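Local coordinates for protein valine-pyruvate aminotransferase (Salmonella typhimurium, PDB 3G7Q) that catalyses transfer of the amino group between L-valine and pyruvate with the help of pyridoxal 5'-phosphate, a reaction involved in alanine biosynthesis, at residues P156-E159 and Q165-Y168; Q317-I322 and C331-P336. All blocks are in the same frame, centred on the assembly; numbering follows the deposited sequence. Where two conformers were deposited one is given.

Interaction 1 pairs the two strands of a hairpin, and interaction 2 lays helix 299-325 against the strand that follows in the same six-stranded mixed sheet. Their centres are about 15 Å apart, and each lies about 19 Å from the centre of the chain. The join runs through neighbouring strands 165-169 and 332-334: Phe166 O stands 2.8 Å from Lys335 N and Tyr168 N 3.1 Å from His334 NE2, both probable hydrogen bonds, while Phe166 CE1 packs 3.3 Å from His334 N. Strand 157-161 is the outermost strand on its side of this small sheet within the chain; the sheet is separate from the seven-stranded one of the aminotransferase fold, and the helix backs strand 332-334.

Interaction 1: residues P156-E159 and Q165-Y168; sequences PNIE and QFKY
Glu159 and Lys167 face each other as an antiparallel hydrogen-bonded pair, and two backbone bonds tie them. Glu159 N donates to Lys167 O at 2.9 Å, nearly straight at 166°; Lys167 N returns the bond to Glu159 O, in the carbonyl plane but more bent at the hydrogen (149°). Weaker CA-H...O contacts flank the pair, Phe166 CA to Glu159 O at 3.2 Å and Tyr168 CA to Asn157 O at 3.3 Å. Asn157 O also sits at the edge of the Tyr168 ring, near its plane.

Apolar packing gathers on the face that carries Ile158 and Tyr168, a non-hydrogen-bonded pair. With CG anti to its carbonyl carbon (chi1 -67°), the Tyr168 side chain runs alongside both Pro156 and Ile158. Pro156 CG comes to 3.4 Å from Tyr168 CD1, and Ile158 CG1 lies 3.9 Å from the same carbon. The other branch of Ile158, CG2, leans obliquely on the Phe166 ring at CD2, 4.1 Å away. Phe166 in turn sets CE2 over one face of the tyrosine ring, offset toward its rim. At the far end of that ring, Tyr168 OH is hydrogen-bonded to His383 NE2 and Trp343 NE1.

The charged ends on the other face part company. Glu159 OE1 stays 6.5 Å from Lys167 NZ and hydrogen-bonds to His169 NE2, while Lys167 NZ hydrogen-bonds to Asn195 OD1 and Val196 O and forms a salt bridge with Glu337. This is a two-stranded antiparallel beta hairpin, with strand 157-161 at the outer margin of a mixed sheet.

Interaction 2: residues Q317-I322 and C331-P336; sequences QTIAII and CLIHKP
Ile319 and Ile322, one helical turn apart on helix 299-325, both reach Ile333 of strand 332-334, and the methyl at the end of Ile333 is where they converge. Ile333 CD1 lies 4.0 Å from Ile322 CG2 and 4.1 Å from Ile319 CG2. It meets Ile322 tip to tip, whereas the side chains of Ile319 and Ile333 pass at a slant. In both helix residues CG2 is trans to the backbone N (chi1 -71° and -68°), which turns that methyl to Ile333. In Ile319 the CG1 branch, extended at chi2 173°, carries CD1 end-on to the proline ring, 3.6 Å from Pro336 CG, the closest approach of the contact.

The buried end, around Ile322, Ile333 and Cys331, has the longer approaches. Here the sulfur adds only a light touch, Cys331 SG standing 4.4 Å from Ile322 CG2. Leu342 of strand 341-345 and Val403 of helix 396-416 also pack on Ile322, and Leu344 lies against Cys331, which extends the apolar layer across the sheet and onto helix 396-416.

The end at Ile319 and Pro336 is the more accessible one, although its one close contact is the tightest. Both residues are partly exposed, each resting also on Gln165 of strand 165-169, and between the Ile333 and Pro336 contacts the chain turns the Lys335 side chain away from the helix. His334 ND1 donates to Lys335 O at 2.9 Å, with the acceptor close to the imidazole plane.

Aliphatic carbons and one sulfur make every side-chain contact between helix and strand, consistent with an interface held mainly by the hydrophobic effect and van der Waals packing, while the backbone of Leu332 and His334 hydrogen-bonds to Trp345 and Trp343 of strand 341-345.

Interaction 1: residues P156-E159 and Q165-Y168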
loop_
_atom_site.group_PDB
_atom_site.type_symbol
_atom_site.label_atom_id
_atom_site.label_comp_id
_atom_site.label_asym_id
_atom_site.label_seq_id
_atom_site.Cartn_x
_atom_site.Cartn_y
_atom_site.Cartn_z
ATOM N N PRO A 156 -13.665 15.153 25.437
ATOM C CA PRO A 156 -12.675 15.272 26.481
ATOM C C PRO A 156 -12.984 16.391 27.495
ATOM O O PRO A 156 -13.777 17.310 27.213
ATOM C CB PRO A 156 -11.431 15.657 25.679
ATOM C CG PRO A 156 -11.967 16.549 24.628
ATOM C CD PRO A 156 -13.253 15.858 24.215
ATOM N N ASN A 157 -12.379 16.305 28.674
ATOM C CA ASN A 157 -12.396 17.429 29.601
ATOM C C ASN A 157 -11.322 18.398 29.120
ATOM O O ASN A 157 -10.396 17.992 28.410
ATOM C CB ASN A 157 -12.065 16.998 31.023
ATOM C CG ASN A 157 -13.192 16.234 31.691
ATOM O OD1 ASN A 157 -14.357 16.420 31.369
ATOM N ND2 ASN A 157 -12.838 15.400 32.657
ATOM N N ILE A 158 -11.418 19.662 29.520
ATOM C CA ILE A 158 -10.439 20.687 29.146
ATOM C C ILE A 158 -9.806 21.270 30.403
ATOM O O ILE A 158 -10.504 21.665 31.318
ATOM C CB ILE A 158 -11.100 21.804 28.371
ATOM C CG1 ILE A 158 -11.612 21.266 27.026
ATOM C CG2 ILE A 158 -10.130 22.995 28.164
ATOM C CD1 ILE A 158 -12.472 22.270 26.241
ATOM N N GLU A 159 -8.483 21.291 30.446
ATOM C CA GLU A 159 -7.725 21.911 31.533
ATOM C C GLU A 159 -7.092 23.180 30.968
ATOM O O GLU A 159 -6.329 23.089 30.007
ATOM C CB GLU A 159 -6.614 20.985 31.978
ATOM C CG GLU A 159 -5.668 21.594 33.023
ATOM C CD GLU A 159 -4.492 20.703 33.393
ATOM O OE1 GLU A 159 -4.071 19.816 32.603
ATOM O OE2 GLU A 159 -3.933 20.958 34.483
ATOM N N GLN A 165 -2.799 28.526 27.083
ATOM C CA GLN A 165 -2.740 27.169 26.549
ATOM C C GLN A 165 -3.810 26.310 27.217
ATOM O O GLN A 165 -4.522 26.765 28.119
ATOM C CB GLN A 165 -1.326 26.586 26.679
ATOM C CG GLN A 165 -0.345 27.322 25.786
ATOM C CD GLN A 165 1.068 26.815 25.812
ATOM O OE1 GLN A 165 1.392 25.789 26.423
ATOM N NE2 GLN A 165 1.939 27.553 25.128
ATOM N N PHE A 166 -3.929 25.066 26.762
ATOM C CA PHE A 166 -4.897 24.154 27.361
ATOM C C PHE A 166 -4.511 22.735 27.023
ATOM O O PHE A 166 -3.672 22.505 26.141
ATOM C CB PHE A 166 -6.332 24.467 26.931
ATOM C CG PHE A 166 -6.634 24.204 25.483
ATOM C CD1 PHE A 166 -6.222 25.087 24.506
ATOM C CD2 PHE A 166 -7.376 23.098 25.099
ATOM C CE1 PHE A 166 -6.535 24.887 23.195
ATOM C CE2 PHE A 166 -7.682 22.893 23.747
ATOM C CZ PHE A 166 -7.249 23.775 22.812
ATOM N N LYS A 167 -5.147 21.786 27.708
ATOM C CA LYS A 167 -4.858 20.383 27.494
ATOM C C LYS A 167 -6.145 19.554 27.641
ATOM O O LYS A 167 -6.912 19.741 28.591
ATOM C CB LYS A 167 -3.827 19.900 28.520
ATOM C CG LYS A 167 -3.457 18.437 28.392
ATOM C CD LYS A 167 -2.291 18.034 29.296
ATOM C CE LYS A 167 -2.093 16.503 29.346
ATOM N NZ LYS A 167 -1.645 15.886 28.051
ATOM N N TYR A 168 -6.382 18.686 26.680
ATOM C CA TYR A 168 -7.514 17.781 26.737
ATOM C C TYR A 168 -7.168 16.616 27.645
ATOM O O TYR A 168 -6.017 16.154 27.682
ATOM C CB TYR A 168 -7.855 17.238 25.373
ATOM C CG TYR A 168 -8.400 18.248 24.374
ATOM C CD1 TYR A 168 -9.557 18.971 24.642
ATOM C CD2 TYR A 168 -7.808 18.407 23.156
ATOM C CE1 TYR A 168 -10.092 19.879 23.706
ATOM C CE2 TYR A 168 -8.314 19.289 22.212
ATOM C CZ TYR A 168 -9.463 20.031 22.500
ATOM O OH TYR A 168 -9.956 20.917 21.579
#

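Interaction 2: residues Q317-I322 and C331-P336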
loop_
_atom_site.group_PDB
_atom_site.type_symbol
_atom_site.label_atom_id
_atom_site.label_comp_id
_atom_site.label_asym_id
_atom_site.label_seq_id
_atom_site.Cartn_x
_atom_site.Cartn_y
_atom_site.Cartn_z
ATOM N N GLN A 317 9.257 29.002 18.435
ATOM C CA GLN A 317 9.306 30.180 17.577
ATOM C C GLN A 317 7.935 30.506 16.997
ATOM O O GLN A 317 7.512 31.670 16.971
ATOM C CB GLN A 317 10.314 29.943 16.455
ATOM C CG GLN A 317 11.757 30.017 16.936
ATOM C CD GLN A 317 12.778 29.443 15.975
ATOM O OE1 GLN A 317 13.990 29.475 16.251
ATOM N NE2 GLN A 317 12.310 28.880 14.873
ATOM N N THR A 318 7.218 29.477 16.567
ATOM C CA THR A 318 5.884 29.677 15.984
ATOM C C THR A 318 4.877 30.210 17.003
ATOM O O THR A 318 4.066 31.111 16.699
ATOM C CB THR A 318 5.392 28.358 15.356
ATOM O OG1 THR A 318 6.340 27.939 14.352
ATOM C CG2 THR A 318 3.985 28.524 14.757
ATOM N N ILE A 319 4.919 29.697 18.228
ATOM C CA ILE A 319 4.042 30.220 19.264
ATOM C C ILE A 319 4.338 31.689 19.508
ATOM O O ILE A 319 3.428 32.492 19.695
ATOM C CB ILE A 319 4.154 29.399 20.563
ATOM C CG1 ILE A 319 3.506 28.027 20.342
ATOM C CG2 ILE A 319 3.455 30.130 21.737
ATOM C CD1 ILE A 319 3.678 27.029 21.503
ATOM N N ALA A 320 5.615 32.041 19.532
ATOM C CA ALA A 320 5.999 33.434 19.764
ATOM C C ALA A 320 5.439 34.342 18.650
ATOM O O ALA A 320 5.001 35.448 18.944
ATOM C CB ALA A 320 7.506 33.587 19.870
ATOM N N ILE A 321 5.454 33.857 17.403
ATOM C CA ILE A 321 4.894 34.607 16.260
ATOM C C ILE A 321 3.409 34.793 16.500
ATOM O O ILE A 321 2.899 35.912 16.440
ATOM C CB ILE A 321 5.153 33.908 14.905
ATOM C CG1 ILE A 321 6.643 33.913 14.543
ATOM C CG2 ILE A 321 4.367 34.596 13.762
ATOM C CD1 ILE A 321 6.992 33.008 13.326
ATOM N N ILE A 322 2.713 33.709 16.824
ATOM C CA ILE A 322 1.277 33.769 17.094
ATOM C C ILE A 322 0.964 34.800 18.169
ATOM O O ILE A 322 0.067 35.642 18.012
ATOM C CB ILE A 322 0.708 32.385 17.513
ATOM C CG1 ILE A 322 0.755 31.394 16.327
ATOM C CG2 ILE A 322 -0.744 32.514 18.050
ATOM C CD1 ILE A 322 0.423 29.961 16.727
ATOM N N CYS A 331 -7.068 33.563 21.075
ATOM C CA CYS A 331 -6.521 32.271 20.639
ATOM C C CYS A 331 -5.872 31.484 21.765
ATOM O O CYS A 331 -4.848 31.907 22.315
ATOM C CB CYS A 331 -5.497 32.510 19.525
ATOM S SG CYS A 331 -4.845 30.972 18.752
ATOM N N LEU A 332 -6.486 30.361 22.129
ATOM C CA LEU A 332 -5.907 29.418 23.077
ATOM C C LEU A 332 -5.205 28.340 22.229
ATOM O O LEU A 332 -5.728 27.903 21.206
ATOM C CB LEU A 332 -6.945 28.815 23.997
ATOM C CG LEU A 332 -7.660 29.818 24.914
ATOM C CD1 LEU A 332 -8.783 29.176 25.718
ATOM C CD2 LEU A 332 -6.658 30.487 25.862
ATOM N N ILE A 333 -4.037 27.922 22.677
ATOM C CA ILE A 333 -3.199 26.987 21.935
ATOM C C ILE A 333 -3.081 25.713 22.740
ATOM O O ILE A 333 -2.705 25.746 23.908
ATOM C CB ILE A 333 -1.808 27.603 21.715
ATOM C CG1 ILE A 333 -1.904 28.935 20.933
ATOM C CG2 ILE A 333 -0.889 26.620 20.952
ATOM C CD1 ILE A 333 -0.543 29.718 20.841
ATOM N N HIS A 334 -3.391 24.562 22.149
ATOM C CA HIS A 334 -3.225 23.325 22.919
ATOM C C HIS A 334 -1.746 23.213 23.272
ATOM O O HIS A 334 -0.878 23.505 22.443
ATOM C CB HIS A 334 -3.647 22.079 22.149
ATOM C CG HIS A 334 -3.788 20.867 23.019
ATOM N ND1 HIS A 334 -2.700 20.170 23.502
ATOM C CD2 HIS A 334 -4.889 20.254 23.528
ATOM C CE1 HIS A 334 -3.127 19.164 24.257
ATOM N NE2 HIS A 334 -4.447 19.200 24.307
ATOM N N LYS A 335 -1.446 22.835 24.506
ATOM C CA LYS A 335 -0.035 22.640 24.897
ATOM C C LYS A 335 0.662 21.735 23.878
ATOM O O LYS A 335 0.208 20.657 23.592
ATOM C CB LYS A 335 0.054 22.049 26.295
ATOM C CG LYS A 335 1.503 21.956 26.743
ATOM C CD LYS A 335 1.581 21.359 28.117
ATOM C CE LYS A 335 3.024 21.484 28.612
ATOM N NZ LYS A 335 3.114 20.959 29.995
ATOM N N PRO A 336 1.744 22.216 23.259
ATOM C CA PRO A 336 2.385 21.433 22.215
ATOM C C PRO A 336 3.331 20.401 22.824
ATOM O O PRO A 336 4.502 20.677 23.048
ATOM C CB PRO A 336 3.137 22.509 21.407
ATOM C CG PRO A 336 3.447 23.485 22.310
ATOM C CD PRO A 336 2.372 23.541 23.395
#